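Putative uncharacterized protein TTHB164 (Thermus thermophilus HB8, PDB 2ZOP) is a homotrimeric, all-helical Cmr5 subunit that probably forms part of the CRISPR RNA-guided Cmr ribonucleoprotein complex in defence against mobile genetic elements. Local coordinates at residues A[6-11]-A[67-72]; A[13-18]-A[63-68]; A[29-34]-A[57-62]; A[42-47]-A[91-96]. All coordinates share one frame; numbering follows the deposited sequence.

Contact 1: A[6-11]-A[67-72]; sequences QVWAQK and AQVLGY
Trp-8 keeps CG beside its backbone N (chi1 -66°), and Leu-70 does the same (chi1 -69°); with these turns the leucine branch CD2 comes to lie over one face of the indole. The result is a CH-pi contact: CD2 of Leu-70 sits 3.7 Å from the centroid of the five-membered ring of Trp-8, only 20° off the ring normal. The methyl is displaced from the ring centre, nearest to NE1 and CE2. Carbonyl O of Val-69 approaches CD1 of Trp-8 obliquely at 3.5 Å. Val-69 meets helix 4-19 with both branches: CG1 lies 3.7 Å from O of Trp-8, while CG2 lies 3.8 Å from CB of Lys-11. The end of the lysine chain then runs away, and its near methylenes do the packing.

Leu-70 and Gly-71 belong to a C-terminal Schellman motif, in which Tyr-72 N bonds to Ala-67 O (2.8 Å) and Gly-71 N to Gln-68 O (2.8 Å). This ending exemplifies how a helix terminus can itself serve as a packing surface. Helix 87-111 covers the contact, with Phe-104 on Val-69, Val-97 on Leu-70 and Glu-96 on Trp-8, while Tyr-72 leads on to helix 75-84.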
loop_
_atom_site.group_PDB
_atom_site.type_symbol
_atom_site.label_atom_id
_atom_site.label_comp_id
_atom_site.label_asym_id
_atom_site.label_seq_id
_atom_site.Cartn_x
_atom_site.Cartn_y
_atom_site.Cartn_z
ATOM N N GLN A 6 1.238 20.362 -16.725
ATOM C CA GLN A 6 2.083 21.531 -16.897
ATOM C C GLN A 6 1.449 22.713 -16.172
ATOM O O GLN A 6 2.138 23.536 -15.568
ATOM C CB GLN A 6 2.229 21.837 -18.381
ATOM C CG GLN A 6 3.206 22.937 -18.698
ATOM C CD GLN A 6 3.909 22.683 -20.013
ATOM O OE1 GLN A 6 3.275 22.318 -21.010
ATOM N NE2 GLN A 6 5.227 22.869 -20.027
ATOM N N VAL A 7 0.124 22.789 -16.232
ATOM C CA VAL A 7 -0.594 23.856 -15.562
ATOM C C VAL A 7 -0.378 23.740 -14.053
ATOM O O VAL A 7 -0.078 24.731 -13.386
ATOM C CB VAL A 7 -2.097 23.789 -15.893
ATOM C CG1 VAL A 7 -2.878 24.743 -15.005
ATOM C CG2 VAL A 7 -2.306 24.139 -17.357
ATOM N N TRP A 8 -0.517 22.527 -13.521
ATOM C CA TRP A 8 -0.316 22.292 -12.094
ATOM C C TRP A 8 1.106 22.657 -11.693
ATOM O O TRP A 8 1.329 23.274 -10.651
ATOM C CB TRP A 8 -0.534 20.819 -11.735
ATOM C CG TRP A 8 -1.922 20.319 -11.898
ATOM C CD1 TRP A 8 -3.078 21.032 -11.763
ATOM C CD2 TRP A 8 -2.309 18.976 -12.206
ATOM N NE1 TRP A 8 -4.162 20.214 -11.970
ATOM C CE2 TRP A 8 -3.719 18.947 -12.245
ATOM C CE3 TRP A 8 -1.599 17.792 -12.454
ATOM C CZ2 TRP A 8 -4.438 17.777 -12.527
ATOM C CZ3 TRP A 8 -2.314 16.629 -12.734
ATOM C CH2 TRP A 8 -3.718 16.631 -12.768
ATOM N N ALA A 9 2.068 22.243 -12.518
ATOM C CA ALA A 9 3.477 22.509 -12.258
ATOM C C ALA A 9 3.731 24.001 -12.119
ATOM O O ALA A 9 4.405 24.438 -11.189
ATOM C CB ALA A 9 4.341 21.930 -13.382
ATOM N N GLN A 10 3.176 24.789 -13.037
ATOM C CA GLN A 10 3.362 26.230 -12.990
ATOM C C GLN A 10 2.595 26.923 -11.859
ATOM O O GLN A 10 3.101 27.868 -11.271
ATOM C CB GLN A 10 3.033 26.839 -14.356
ATOM C CG GLN A 10 4.109 26.469 -15.400
ATOM C CD GLN A 10 3.814 26.981 -16.794
ATOM O OE1 GLN A 10 2.983 27.869 -16.984
ATOM N NE2 GLN A 10 4.515 26.430 -17.781
ATOM N N LYS A 11 1.396 26.448 -11.542
ATOM C CA LYS A 11 0.615 27.041 -10.449
ATOM C C LYS A 11 1.308 26.724 -9.126
ATOM O O LYS A 11 1.347 27.551 -8.213
ATOM C CB LYS A 11 -0.815 26.480 -10.430
ATOM C CG LYS A 11 -1.765 27.093 -11.474
ATOM C CD LYS A 11 -3.135 26.414 -11.430
ATOM C CE LYS A 11 -4.158 27.128 -12.305
ATOM N NZ LYS A 11 -4.464 28.494 -11.790
ATOM N N ALA A 67 -4.695 22.209 -2.963
ATOM C CA ALA A 67 -6.088 22.035 -3.352
ATOM C C ALA A 67 -6.500 23.100 -4.374
ATOM O O ALA A 67 -7.265 22.817 -5.293
ATOM C CB ALA A 67 -6.999 22.104 -2.124
ATOM N N GLN A 68 -5.990 24.321 -4.225
ATOM C CA GLN A 68 -6.357 25.377 -5.163
ATOM C C GLN A 68 -5.712 25.125 -6.519
ATOM O O GLN A 68 -6.337 25.333 -7.561
ATOM C CB GLN A 68 -5.968 26.748 -4.599
ATOM C CG GLN A 68 -6.869 27.157 -3.440
ATOM C CD GLN A 68 -6.364 28.366 -2.658
ATOM O OE1 GLN A 68 -7.087 28.916 -1.832
ATOM N NE2 GLN A 68 -5.128 28.768 -2.902
ATOM N N VAL A 69 -4.470 24.654 -6.504
ATOM C CA VAL A 69 -3.783 24.338 -7.749
ATOM C C VAL A 69 -4.603 23.301 -8.515
ATOM O O VAL A 69 -4.693 23.351 -9.738
ATOM C CB VAL A 69 -2.380 23.781 -7.471
ATOM C CG1 VAL A 69 -1.820 23.101 -8.704
ATOM C CG2 VAL A 69 -1.474 24.916 -7.054
ATOM N N LEU A 70 -5.208 22.362 -7.790
ATOM C CA LEU A 70 -6.020 21.344 -8.429
ATOM C C LEU A 70 -7.413 21.841 -8.817
ATOM O O LEU A 70 -8.188 21.100 -9.403
ATOM C CB LEU A 70 -6.130 20.110 -7.535
ATOM C CG LEU A 70 -4.839 19.304 -7.365
ATOM C CD1 LEU A 70 -5.116 18.082 -6.504
ATOM C CD2 LEU A 70 -4.309 18.877 -8.726
ATOM N N GLY A 71 -7.731 23.089 -8.482
ATOM C CA GLY A 71 -9.026 23.633 -8.852
ATOM C C GLY A 71 -10.114 23.600 -7.794
ATOM O O GLY A 71 -11.268 23.931 -8.086
ATOM N N TYR A 72 -9.764 23.201 -6.574
ATOM C CA TYR A 72 -10.737 23.158 -5.484
ATOM C C TYR A 72 -10.652 24.464 -4.708
ATOM O O TYR A 72 -9.659 25.182 -4.808
ATOM C CB TYR A 72 -10.433 21.982 -4.550
ATOM C CG TYR A 72 -10.658 20.643 -5.209
ATOM C CD1 TYR A 72 -11.919 20.052 -5.215
ATOM C CD2 TYR A 72 -9.618 19.989 -5.868
ATOM C CE1 TYR A 72 -12.140 18.836 -5.868
ATOM C CE2 TYR A 72 -9.823 18.785 -6.517
ATOM C CZ TYR A 72 -11.080 18.210 -6.517
ATOM O OH TYR A 72 -11.275 17.007 -7.158
#

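Contact 2: A[13-18]-A[63-68]; sequences YEKVRE and GNDLAQ
Helical throughout, 13-18 and 63-68 come nearest at Lys-15 and Asp-65, whose CA atoms are 6.5 Å apart. In this all-alpha Cmr5 fold they join helix 4-19 to helix 57-69 in a contact at the protein surface, and Lys-15 is a partner in each of its direct side-chain touches.

Lys-15 bends at chi2 (-65°), which lays its methylenes against the aspartate before the chain continues to the next turn of the partner helix. Its CD packs 3.9 Å from CG of Asp-65. The ammonium overshoots the carboxylate: Lys-15 NZ stays 4.3 Å from Asp-65 OD1, too far for a salt bridge, although the opposite charges probably still attract one another. Beyond it lies the amide of Gln-68, one turn further along helix 57-69, with the lysine chain crossing the glutamine at about a right angle. The amide may well be flipped in the model, and which of its atoms faces the ammonium remains doubtful.

The pair thus illustrates how a long charged residue can contribute mainly its hydrocarbon to helix packing. Phe-104 of helix 87-111 and Tyr-28 of helix 25-42 also touch Lys-15, and the Tyr-28 hydroxyl is hydrogen-bonded to Asp-65 OD2. The same carboxylate oxygen takes part in a water bridge between the helices. This water spends one hydrogen on each side, donating to Lys-15 O at 2.8 Å and to Asp-65 OD2 at 2.6 Å.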
loop_
_atom_site.group_PDB
_atom_site.type_symbol
_atom_site.label_atom_id
_atom_site.label_comp_id
_atom_site.label_asym_id
_atom_site.label_seq_id
_atom_site.Cartn_x
_atom_site.Cartn_y
_atom_site.Cartn_z
ATOM N N TYR A 13 4.420 26.261 -8.810
ATOM C CA TYR A 13 5.589 27.119 -8.862
ATOM C C TYR A 13 5.223 28.475 -8.265
ATOM O O TYR A 13 5.949 29.010 -7.434
ATOM C CB TYR A 13 6.027 27.267 -10.325
ATOM C CG TYR A 13 7.152 28.241 -10.584
ATOM C CD1 TYR A 13 8.250 28.322 -9.728
ATOM C CD2 TYR A 13 7.158 29.022 -11.738
ATOM C CE1 TYR A 13 9.326 29.152 -10.016
ATOM C CE2 TYR A 13 8.232 29.854 -12.041
ATOM C CZ TYR A 13 9.313 29.914 -11.175
ATOM O OH TYR A 13 10.379 30.730 -11.478
ATOM N N GLU A 14 4.080 29.017 -8.664
ATOM C CA GLU A 14 3.663 30.313 -8.143
ATOM C C GLU A 14 3.368 30.256 -6.641
ATOM O O GLU A 14 3.737 31.157 -5.891
ATOM C CB GLU A 14 2.432 30.823 -8.890
ATOM C CG GLU A 14 2.010 32.204 -8.432
ATOM C CD GLU A 14 0.875 32.779 -9.249
ATOM O OE1 GLU A 14 -0.267 32.295 -9.112
ATOM O OE2 GLU A 14 1.133 33.719 -10.032
ATOM N N LYS A 15 2.705 29.195 -6.200
ATOM C CA LYS A 15 2.394 29.049 -4.780
ATOM C C LYS A 15 3.675 28.993 -3.942
ATOM O O LYS A 15 3.754 29.587 -2.864
ATOM C CB LYS A 15 1.570 27.781 -4.553
ATOM C CG LYS A 15 0.217 27.785 -5.256
ATOM C CD LYS A 15 -0.676 28.868 -4.669
ATOM C CE LYS A 15 -2.065 28.851 -5.284
ATOM N NZ LYS A 15 -2.983 29.741 -4.522
ATOM N N VAL A 16 4.684 28.290 -4.438
ATOM C CA VAL A 16 5.940 28.174 -3.703
ATOM C C VAL A 16 6.734 29.485 -3.688
ATOM O O VAL A 16 7.321 29.849 -2.661
ATOM C CB VAL A 16 6.822 27.034 -4.277
ATOM C CG1 VAL A 16 8.161 26.991 -3.552
ATOM C CG2 VAL A 16 6.107 25.689 -4.108
ATOM N N ARG A 17 6.750 30.196 -4.814
ATOM C CA ARG A 17 7.469 31.467 -4.878
ATOM C C ARG A 17 6.843 32.428 -3.866
ATOM O O ARG A 17 7.536 33.244 -3.261
ATOM C CB ARG A 17 7.407 32.071 -6.294
ATOM C CG ARG A 17 6.012 32.474 -6.759
ATOM C CD ARG A 17 5.964 32.986 -8.210
ATOM N NE ARG A 17 6.481 34.343 -8.384
ATOM C CZ ARG A 17 6.062 35.177 -9.337
ATOM N NH1 ARG A 17 5.122 34.786 -10.191
ATOM N NH2 ARG A 17 6.571 36.402 -9.445
ATOM N N GLU A 18 5.531 32.318 -3.675
ATOM C CA GLU A 18 4.839 33.179 -2.722
ATOM C C GLU A 18 5.155 32.777 -1.272
ATOM O O GLU A 18 5.411 33.638 -0.432
ATOM C CB GLU A 18 3.326 33.149 -2.989
ATOM C CG GLU A 18 2.942 33.874 -4.281
ATOM C CD GLU A 18 1.510 33.601 -4.729
ATOM O OE1 GLU A 18 1.082 34.194 -5.741
ATOM O OE2 GLU A 18 0.813 32.794 -4.081
ATOM N N GLY A 63 -1.398 22.539 2.191
ATOM C CA GLY A 63 -2.615 21.816 1.842
ATOM C C GLY A 63 -3.628 22.624 1.044
ATOM O O GLY A 63 -4.156 22.151 0.038
ATOM N N ASN A 64 -3.912 23.843 1.492
ATOM C CA ASN A 64 -4.864 24.698 0.797
ATOM C C ASN A 64 -4.312 25.120 -0.565
ATOM O O ASN A 64 -5.041 25.146 -1.545
ATOM C CB ASN A 64 -5.206 25.923 1.658
ATOM C CG ASN A 64 -6.189 25.597 2.770
ATOM O OD1 ASN A 64 -7.200 24.934 2.544
ATOM N ND2 ASN A 64 -5.900 26.070 3.978
ATOM N N ASP A 65 -3.023 25.439 -0.632
ATOM C CA ASP A 65 -2.414 25.820 -1.903
ATOM C C ASP A 65 -2.549 24.688 -2.923
ATOM O O ASP A 65 -2.939 24.912 -4.066
ATOM C CB ASP A 65 -0.931 26.145 -1.721
ATOM C CG ASP A 65 -0.702 27.466 -1.004
ATOM O OD1 ASP A 65 -1.688 28.192 -0.757
ATOM O OD2 ASP A 65 0.461 27.787 -0.696
ATOM N N LEU A 66 -2.217 23.473 -2.507
ATOM C CA LEU A 66 -2.304 22.331 -3.404
ATOM C C LEU A 66 -3.734 22.129 -3.878
ATOM O O LEU A 66 -3.972 21.911 -5.065
ATOM C CB LEU A 66 -1.777 21.066 -2.713
ATOM C CG LEU A 66 -1.847 19.779 -3.554
ATOM C CD1 LEU A 66 -0.729 18.830 -3.180
ATOM C CD2 LEU A 66 -3.194 19.129 -3.340
ATOM N N ALA A 67 -4.695 22.209 -2.963
ATOM C CA ALA A 67 -6.088 22.035 -3.352
ATOM C C ALA A 67 -6.500 23.100 -4.374
ATOM O O ALA A 67 -7.265 22.817 -5.293
ATOM C CB ALA A 67 -6.999 22.104 -2.124
ATOM N N GLN A 68 -5.990 24.321 -4.225
ATOM C CA GLN A 68 -6.357 25.377 -5.163
ATOM C C GLN A 68 -5.712 25.125 -6.519
ATOM O O GLN A 68 -6.337 25.333 -7.561
ATOM C CB GLN A 68 -5.968 26.748 -4.599
ATOM C CG GLN A 68 -6.869 27.157 -3.440
ATOM C CD GLN A 68 -6.364 28.366 -2.658
ATOM O OE1 GLN A 68 -7.087 28.916 -1.832
ATOM N NE2 GLN A 68 -5.128 28.768 -2.902
HETATM O O HOH W 1 1.636 30.039 -1.034
#

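Contact 3: A[29-34]-A[57-62]; sequences RDMALK and EAHKAL. With SO4 (sulfate ion), chain G.
Met-31, present as selenomethionine, presses its CG against the imidazole of His-59, 3.3 Å from CD2 and 3.4 Å from the ring CG. This is the tight part of the contact. The two side chains run at about a right angle to each other, and the methionine chain bends at chi2 (-81°) and again at chi3, turning its end away from the histidine; it also touches Phe-50 and Val-51 of helix 44-52. Deeper in, Leu-62 lies over the backbone of Met-31 and Ala-32, its CD2 3.9 Å from CB of Ala-32. The small alanine is consistent with the spacing here, where the axes of the short helical segments pass 8.5 Å apart and cross at -42°. Phe-104 and Ala-108 of helix 87-111 cover this inner side.

The outer side is polar and looser, with solvent between the groups. Asp-30 is linked to the imidazole through one water, which donates to Asp-30 OD2 at 2.7 Å and also bonds NE2 of His-59. The water O and the sulfate S both lie in the imidazole plane, at its edge. His-59 ND1 donates to sulfate O2 at 2.8 Å, with an N-H...O angle of 157°; the backbone N atoms of Gly-55 and Lys-56 bind the same ion.

The sulfate, probably from the crystallisation liquor, marks no demonstrated ligand site; yet these three N-H donors suggest a helix start suited to an anion, whose charge might also encourage protonation of His-59.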
loop_
_atom_site.group_PDB
_atom_site.type_symbol
_atom_site.label_atom_id
_atom_site.label_comp_id
_atom_site.label_asym_id
_atom_site.label_seq_id
_atom_site.Cartn_x
_atom_site.Cartn_y
_atom_site.Cartn_z
ATOM N N ARG A 29 8.064 24.166 3.384
ATOM C CA ARG A 29 8.907 23.253 2.621
ATOM C C ARG A 29 8.885 21.865 3.259
ATOM O O ARG A 29 8.810 20.856 2.553
ATOM C CB ARG A 29 10.354 23.783 2.567
ATOM C CG ARG A 29 11.400 22.740 2.152
ATOM C CD ARG A 29 12.784 23.365 1.924
ATOM N NE ARG A 29 13.769 22.364 1.512
ATOM C CZ ARG A 29 14.377 21.532 2.350
ATOM N NH1 ARG A 29 14.108 21.588 3.646
ATOM N NH2 ARG A 29 15.236 20.632 1.894
ATOM N N ASP A 30 8.956 21.817 4.592
ATOM C CA ASP A 30 8.941 20.536 5.290
ATOM C C ASP A 30 7.696 19.752 4.899
ATOM O O ASP A 30 7.775 18.560 4.584
ATOM C CB ASP A 30 8.953 20.724 6.813
ATOM C CG ASP A 30 10.287 21.218 7.323
ATOM O OD1 ASP A 30 11.312 20.919 6.677
ATOM O OD2 ASP A 30 10.313 21.888 8.375
HETATM N N MSE A 31 6.549 20.429 4.914
HETATM C CA MSE A 31 5.298 19.780 4.553
HETATM C C MSE A 31 5.250 19.391 3.079
HETATM O O MSE A 31 4.714 18.344 2.731
HETATM C CB MSE A 31 4.108 20.677 4.898
HETATM C CG MSE A 31 3.479 20.289 6.221
HETATM SE SE MSE A 31 2.238 18.780 6.128
HETATM C CE MSE A 31 3.221 17.459 5.138
ATOM N N ALA A 32 5.807 20.242 2.225
ATOM C CA ALA A 32 5.841 19.977 0.792
ATOM C C ALA A 32 6.659 18.718 0.513
ATOM O O ALA A 32 6.284 17.900 -0.330
ATOM C CB ALA A 32 6.453 21.173 0.045
ATOM N N LEU A 33 7.773 18.561 1.223
ATOM C CA LEU A 33 8.641 17.399 1.024
ATOM C C LEU A 33 8.064 16.105 1.596
ATOM O O LEU A 33 8.342 15.024 1.097
ATOM C CB LEU A 33 10.030 17.647 1.634
ATOM C CG LEU A 33 10.848 18.804 1.044
ATOM C CD1 LEU A 33 12.289 18.719 1.530
ATOM C CD2 LEU A 33 10.808 18.743 -0.465
ATOM N N LYS A 34 7.249 16.227 2.634
ATOM C CA LYS A 34 6.645 15.076 3.282
ATOM C C LYS A 34 5.354 14.568 2.628
ATOM O O LYS A 34 5.092 13.363 2.622
ATOM C CB LYS A 34 6.372 15.414 4.760
ATOM C CG LYS A 34 5.572 14.362 5.541
ATOM C CD LYS A 34 6.343 13.060 5.688
ATOM C CE LYS A 34 7.502 13.202 6.669
ATOM N NZ LYS A 34 8.311 11.959 6.747
ATOM N N GLU A 57 0.327 27.180 10.851
ATOM C CA GLU A 57 -0.252 27.788 9.664
ATOM C C GLU A 57 0.457 27.422 8.364
ATOM O O GLU A 57 -0.200 27.108 7.386
ATOM C CB GLU A 57 -0.284 29.313 9.815
ATOM C CG GLU A 57 -1.445 29.977 9.086
ATOM C CD GLU A 57 -1.377 29.814 7.579
ATOM O OE1 GLU A 57 -0.407 30.325 6.979
ATOM O OE2 GLU A 57 -2.288 29.177 6.993
ATOM N N ALA A 58 1.790 27.461 8.356
ATOM C CA ALA A 58 2.549 27.145 7.150
ATOM C C ALA A 58 2.333 25.716 6.646
ATOM O O ALA A 58 2.395 25.465 5.441
ATOM C CB ALA A 58 4.044 27.402 7.390
ATOM N N HIS A 59 2.086 24.782 7.563
ATOM C CA HIS A 59 1.862 23.387 7.190
ATOM C C HIS A 59 0.504 23.236 6.497
ATOM O O HIS A 59 0.386 22.569 5.464
ATOM C CB HIS A 59 1.916 22.498 8.435
ATOM C CG HIS A 59 3.297 22.310 8.994
ATOM N ND1 HIS A 59 3.520 21.843 10.272
ATOM C CD2 HIS A 59 4.519 22.467 8.434
ATOM C CE1 HIS A 59 4.819 21.717 10.473
ATOM N NE2 HIS A 59 5.448 22.088 9.373
ATOM N N LYS A 60 -0.511 23.872 7.074
ATOM C CA LYS A 60 -1.867 23.845 6.543
ATOM C C LYS A 60 -1.917 24.568 5.195
ATOM O O LYS A 60 -2.634 24.152 4.286
ATOM C CB LYS A 60 -2.815 24.520 7.541
ATOM C CG LYS A 60 -4.290 24.502 7.161
ATOM C CD LYS A 60 -4.825 23.074 7.043
ATOM C CE LYS A 60 -6.351 23.036 7.087
ATOM N NZ LYS A 60 -6.873 23.331 8.456
ATOM N N ALA A 61 -1.142 25.644 5.070
ATOM C CA ALA A 61 -1.108 26.431 3.837
ATOM C C ALA A 61 -0.719 25.571 2.633
ATOM O O ALA A 61 -1.272 25.731 1.541
ATOM C CB ALA A 61 -0.135 27.607 3.986
ATOM N N LEU A 62 0.232 24.663 2.828
ATOM C CA LEU A 62 0.643 23.777 1.737
ATOM C C LEU A 62 -0.611 23.045 1.246
ATOM O O LEU A 62 -0.878 22.970 0.041
ATOM C CB LEU A 62 1.699 22.775 2.240
ATOM C CG LEU A 62 2.346 21.750 1.286
ATOM C CD1 LEU A 62 1.400 20.586 1.023
ATOM C CD2 LEU A 62 2.740 22.430 -0.019
HETATM S S SO4 G . 2.126 20.864 13.601
HETATM O O1 SO4 G . 3.064 19.823 13.142
HETATM O O2 SO4 G . 1.838 21.818 12.504
HETATM O O3 SO4 G . 0.861 20.224 14.010
HETATM O O4 SO4 G . 2.731 21.588 14.736
HETATM O O HOH W 2 8.122 21.772 9.926
#

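Contact 4: A[42-47]-A[91-96]; sequences AGLSQA and LRLTRE
Leu-44 contributes more surface than any other residue here, and its two partners are neighbours on helix 87-111, Leu-93 and Thr-94. Its CG stands opposite the backbone N (chi1 179°), extending the isobutyl group across to the other helix, where CD2 alone meets Leu-93: 3.7 Å to CG and 3.7 Å to CD2 of that residue. The two leucines meet at about a right angle, branch against branch. Ala-82 of helix 75-84 touches both, widening the apolar cluster.

Thr-94 faces the same leucine with its hydroxyl, OG1 lying 3.5 Å from CB of Leu-44. That oxygen is well supplied with polar partners. It is hydrogen-bonded to the carbonyl O of Tyr-90, one turn earlier in its own helix, and it also accepts from a water at 2.8 Å.

The setting is the start of a helix in an all-alpha fold: Gly-43 is the N-cap of helix 44-52, with a positive phi (100°), and its O receives Ala-47 N at 2.9 Å. Amides of a first turn lack carbonyl partners within their own helix. Leu-44 N is served instead by the same water, which accepts from it at 3.0 Å and so joins the helix start to Thr-94. Ser-45 N is hydrogen-bonded to the hydroxyl of Tyr-90. Outside this pairing the trimer closes in, Leu-91 packing on Leu-38 of a second subunit and Gln-46 on Leu-87 of a third.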
loop_
_atom_site.group_PDB
_atom_site.type_symbol
_atom_site.label_atom_id
_atom_site.label_comp_id
_atom_site.label_asym_id
_atom_site.label_seq_id
_atom_site.Cartn_x
_atom_site.Cartn_y
_atom_site.Cartn_z
ATOM N N ALA A 42 0.435 6.268 3.266
ATOM C CA ALA A 42 -0.768 6.296 4.096
ATOM C C ALA A 42 -2.067 6.371 3.301
ATOM O O ALA A 42 -3.141 6.048 3.819
ATOM C CB ALA A 42 -0.685 7.471 5.078
ATOM N N GLY A 43 -1.974 6.790 2.044
ATOM C CA GLY A 43 -3.167 6.894 1.229
ATOM C C GLY A 43 -3.627 8.339 1.189
ATOM O O GLY A 43 -3.322 9.112 2.093
ATOM N N LEU A 44 -4.379 8.695 0.155
ATOM C CA LEU A 44 -4.849 10.067 -0.020
ATOM C C LEU A 44 -5.630 10.629 1.154
ATOM O O LEU A 44 -5.260 11.652 1.734
ATOM C CB LEU A 44 -5.696 10.171 -1.293
ATOM C CG LEU A 44 -6.258 11.574 -1.564
ATOM C CD1 LEU A 44 -5.110 12.570 -1.710
ATOM C CD2 LEU A 44 -7.124 11.547 -2.830
ATOM N N SER A 45 -6.720 9.961 1.504
ATOM C CA SER A 45 -7.550 10.407 2.610
ATOM C C SER A 45 -6.742 10.655 3.885
ATOM O O SER A 45 -6.889 11.700 4.534
ATOM C CB SER A 45 -8.646 9.373 2.862
ATOM O OG SER A 45 -9.298 9.623 4.091
ATOM N N GLN A 46 -5.880 9.707 4.244
ATOM C CA GLN A 46 -5.061 9.851 5.443
ATOM C C GLN A 46 -4.056 10.985 5.323
ATOM O O GLN A 46 -3.811 11.713 6.281
ATOM C CB GLN A 46 -4.307 8.558 5.750
ATOM C CG GLN A 46 -5.160 7.458 6.360
ATOM C CD GLN A 46 -4.318 6.440 7.112
ATOM O OE1 GLN A 46 -3.886 6.688 8.239
ATOM N NE2 GLN A 46 -4.069 5.295 6.484
ATOM N N ALA A 47 -3.458 11.134 4.151
ATOM C CA ALA A 47 -2.490 12.202 3.957
ATOM C C ALA A 47 -3.175 13.559 4.143
ATOM O O ALA A 47 -2.655 14.438 4.817
ATOM C CB ALA A 47 -1.877 12.106 2.560
ATOM N N LEU A 91 -8.895 6.707 -6.940
ATOM C CA LEU A 91 -7.555 6.362 -7.393
ATOM C C LEU A 91 -7.044 7.421 -8.361
ATOM O O LEU A 91 -5.862 7.756 -8.351
ATOM C CB LEU A 91 -7.553 4.986 -8.053
ATOM C CG LEU A 91 -7.854 3.840 -7.085
ATOM C CD1 LEU A 91 -8.035 2.545 -7.852
ATOM C CD2 LEU A 91 -6.723 3.713 -6.087
ATOM N N ARG A 92 -7.945 7.944 -9.192
ATOM C CA ARG A 92 -7.591 8.989 -10.144
ATOM C C ARG A 92 -7.233 10.260 -9.378
ATOM O O ARG A 92 -6.250 10.936 -9.697
ATOM C CB ARG A 92 -8.762 9.285 -11.087
ATOM C CG ARG A 92 -8.518 10.496 -11.987
ATOM C CD ARG A 92 -9.445 10.522 -13.196
ATOM N NE ARG A 92 -10.851 10.700 -12.840
ATOM C CZ ARG A 92 -11.803 9.807 -13.100
ATOM N NH1 ARG A 92 -11.498 8.670 -13.713
ATOM N NH2 ARG A 92 -13.060 10.056 -12.760
ATOM N N LEU A 93 -8.036 10.591 -8.371
ATOM C CA LEU A 93 -7.775 11.785 -7.574
ATOM C C LEU A 93 -6.423 11.629 -6.892
ATOM O O LEU A 93 -5.641 12.581 -6.792
ATOM C CB LEU A 93 -8.864 11.980 -6.523
ATOM C CG LEU A 93 -8.714 13.239 -5.669
ATOM C CD1 LEU A 93 -8.735 14.472 -6.566
ATOM C CD2 LEU A 93 -9.840 13.289 -4.628
ATOM N N THR A 94 -6.152 10.414 -6.428
ATOM C CA THR A 94 -4.887 10.124 -5.773
ATOM C C THR A 94 -3.727 10.464 -6.723
ATOM O O THR A 94 -2.780 11.144 -6.335
ATOM C CB THR A 94 -4.814 8.634 -5.358
ATOM O OG1 THR A 94 -5.739 8.389 -4.283
ATOM C CG2 THR A 94 -3.394 8.263 -4.918
ATOM N N ARG A 95 -3.811 10.001 -7.968
ATOM C CA ARG A 95 -2.755 10.264 -8.949
ATOM C C ARG A 95 -2.525 11.751 -9.169
ATOM O O ARG A 95 -1.389 12.198 -9.260
ATOM C CB ARG A 95 -3.090 9.638 -10.305
ATOM C CG ARG A 95 -3.114 8.123 -10.334
ATOM C CD ARG A 95 -3.025 7.634 -11.779
ATOM N NE ARG A 95 -4.125 8.126 -12.612
ATOM C CZ ARG A 95 -5.283 7.492 -12.785
ATOM N NH1 ARG A 95 -5.510 6.331 -12.188
ATOM N NH2 ARG A 95 -6.218 8.015 -13.564
ATOM N N GLU A 96 -3.618 12.498 -9.277
ATOM C CA GLU A 96 -3.575 13.944 -9.497
ATOM C C GLU A 96 -2.954 14.693 -8.322
ATOM O O GLU A 96 -2.079 15.534 -8.502
ATOM C CB GLU A 96 -4.996 14.452 -9.774
ATOM C CG GLU A 96 -5.543 13.946 -11.102
ATOM C CD GLU A 96 -7.018 14.243 -11.309
ATOM O OE1 GLU A 96 -7.520 14.011 -12.433
ATOM O OE2 GLU A 96 -7.680 14.697 -10.356
HETATM O O HOH W 3 -4.685 6.890 -2.227
#

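How the contacts relate
From the N terminus, helix 4-19 enters two contacts in succession, both with helix 57-69: contact 1 closes a loop with 55 residues between its segments, and contact 2 closes a shorter one with 44. They share Ala-67 and Gln-68 and touch through Val-69 and Lys-15. Contact 3, joining helix 25-42 to helix 57-69, is nested inside both loops, so helix 57-69 receives partners along its length, from 57-62 to its C-terminal end. Contact 4 is different: it starts within these loops and ends beyond them, crossing all three and tying helix 44-52 to the long helix 87-111. It meets contact 1 where Tyr-72 packs on Leu-93.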